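Local coordinates for esterase family protein (Staphylococcus aureus, PDB 6VH9) that is a serine hydrolase of the esterase D family that probably cleaves carboxylic esters and may hydrolyse S-formylglutathione to formate and glutathione, at residues T22-E27 with Y66-K71. Sequence-based numbering, arbitrary orientation.
Sequences TVILPE and YANEHK
Ile24 and Pro26, alternate residues on one face of strand 17-26, pack against the last turn of helix 63-69. The apolar part is small: Ile24 CG2 lies 4.1 Å from Ala67 CB. With CG1 turned beside the backbone N (chi1 -68°), the CG2 methyl stands anti to that N and reaches the helix, whose methyl-only Ala67 lets the strand come close. Val74, on the neighbouring strand 72-76, touches both side chains.

Pro26 fits into the bend where the helix ends. Its CG is 4.0 Å from Ala67 O and 3.8 Å from Lys71 C, so the ring rests on backbone as much as on side chains. A proline suits the end of this strand, being compact and rigid and needing no partner for an amide hydrogen. Asn68 slants across both strand residues, its OD1 3.7 Å from Pro26 CG and 3.8 Å from Ile24 CG2. These are van der Waals contacts; the amide's ND2 makes a weak hydrogen bond to Glu64, one helical turn back.

At the end of the contact, partly exposed Lys71 bends at chi3 and chi4 and brings NZ within 3.7 Å of Glu27 O, too far for a hydrogen bond. Its charge is met instead by a salt bridge to Asp28.

No hydrogen bond joins the segments directly. Lys71, with positive phi (55°), is the C-prime residue of a Schellman motif, in which Leu72 N bonds to Ala67 O, and the chain turns directly into strand 72-76. Helix 63-69 lies in the crossover between the parallel neighbouring strands 42-47 and 72-76, a beta-alpha-beta connection of the alpha/beta-hydrolase fold, and here packs on the adjacent antiparallel strand 17-26, well away from the predicted catalytic triad.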
# COMPACT_ATOMS: atom_id res chain seq x y z
N THR A 22 6.99 5.71 5.17
CA THR A 22 7.34 4.29 5.09
C THR A 22 8.43 3.95 6.10
O THR A 22 9.29 4.79 6.43
CB THR A 22 7.79 3.87 3.68
OG1 THR A 22 8.97 4.58 3.34
CG2 THR A 22 6.70 4.17 2.65
N VAL A 23 8.37 2.71 6.61
CA VAL A 23 9.28 2.26 7.66
C VAL A 23 9.77 0.86 7.33
O VAL A 23 8.98 -0.02 6.96
CB VAL A 23 8.59 2.27 9.05
CG1 VAL A 23 9.48 1.59 10.11
CG2 VAL A 23 8.29 3.72 9.48
N ILE A 24 11.08 0.65 7.44
CA ILE A 24 11.66 -0.69 7.42
C ILE A 24 11.97 -1.06 8.87
O ILE A 24 12.69 -0.32 9.56
CB ILE A 24 12.94 -0.75 6.57
CG1 ILE A 24 12.61 -0.56 5.09
CG2 ILE A 24 13.64 -2.10 6.76
CD1 ILE A 24 13.84 -0.18 4.24
N LEU A 25 11.42 -2.18 9.33
CA LEU A 25 11.58 -2.63 10.72
C LEU A 25 12.12 -4.06 10.69
O LEU A 25 11.34 -5.02 10.58
CB LEU A 25 10.26 -2.54 11.48
CG LEU A 25 10.34 -2.64 13.00
CD1 LEU A 25 10.92 -1.34 13.59
CD2 LEU A 25 8.96 -2.91 13.58
N PRO A 26 13.44 -4.23 10.77
CA PRO A 26 14.01 -5.58 10.74
C PRO A 26 13.47 -6.41 11.89
O PRO A 26 13.10 -5.89 12.95
CB PRO A 26 15.51 -5.33 10.87
CG PRO A 26 15.71 -3.96 10.34
CD PRO A 26 14.49 -3.20 10.77
N GLU A 27 13.42 -7.71 11.68
CA GLU A 27 12.85 -8.58 12.71
C GLU A 27 13.91 -8.96 13.74
O GLU A 27 15.10 -9.09 13.44
CB GLU A 27 12.23 -9.82 12.07
CG GLU A 27 10.94 -9.53 11.28
CD GLU A 27 10.43 -10.76 10.53
OE1 GLU A 27 10.67 -11.88 11.02
OE2 GLU A 27 9.83 -10.61 9.45
N TYR A 66 19.70 -4.06 2.46
CA TYR A 66 20.86 -3.62 3.22
C TYR A 66 20.51 -3.41 4.69
O TYR A 66 21.26 -3.83 5.58
CB TYR A 66 21.42 -2.32 2.63
CG TYR A 66 21.53 -2.28 1.12
CD1 TYR A 66 21.90 -3.40 0.40
CD2 TYR A 66 21.27 -1.10 0.42
CE1 TYR A 66 22.01 -3.36 -0.98
CE2 TYR A 66 21.38 -1.05 -0.95
CZ TYR A 66 21.75 -2.17 -1.65
OH TYR A 66 21.85 -2.13 -3.02
N ALA A 67 19.37 -2.77 4.96
CA ALA A 67 18.99 -2.49 6.34
C ALA A 67 18.76 -3.77 7.13
O ALA A 67 19.18 -3.88 8.29
CB ALA A 67 17.73 -1.62 6.39
N ASN A 68 18.10 -4.75 6.52
CA ASN A 68 17.84 -6.02 7.20
C ASN A 68 19.14 -6.72 7.55
O ASN A 68 19.26 -7.32 8.62
CB ASN A 68 16.97 -6.93 6.33
CG ASN A 68 15.49 -6.55 6.35
OD1 ASN A 68 15.07 -5.62 7.04
ND2 ASN A 68 14.69 -7.27 5.58
N GLU A 69 20.14 -6.63 6.66
CA GLU A 69 21.45 -7.23 6.91
C GLU A 69 22.11 -6.67 8.16
O GLU A 69 22.90 -7.35 8.81
CB GLU A 69 22.36 -7.01 5.71
CG GLU A 69 22.08 -7.91 4.51
CD GLU A 69 22.65 -7.35 3.21
OE1 GLU A 69 23.47 -6.41 3.27
OE2 GLU A 69 22.29 -7.85 2.13
N HIS A 70 21.81 -5.42 8.51
CA HIS A 70 22.47 -4.75 9.62
C HIS A 70 21.51 -4.40 10.75
O HIS A 70 21.87 -3.58 11.60
CB HIS A 70 23.19 -3.49 9.12
CG HIS A 70 24.23 -3.77 8.08
ND1 HIS A 70 25.49 -4.22 8.40
CD2 HIS A 70 24.18 -3.71 6.73
CE1 HIS A 70 26.18 -4.41 7.29
NE2 HIS A 70 25.41 -4.11 6.26
N LYS A 71 20.32 -5.00 10.77
CA LYS A 71 19.35 -4.78 11.84
C LYS A 71 19.03 -3.30 12.03
O LYS A 71 18.86 -2.82 13.15
CB LYS A 71 19.87 -5.37 13.16
CG LYS A 71 19.39 -6.74 13.55
CD LYS A 71 19.40 -6.82 15.07
CE LYS A 71 18.24 -7.59 15.62
NZ LYS A 71 18.32 -9.02 15.23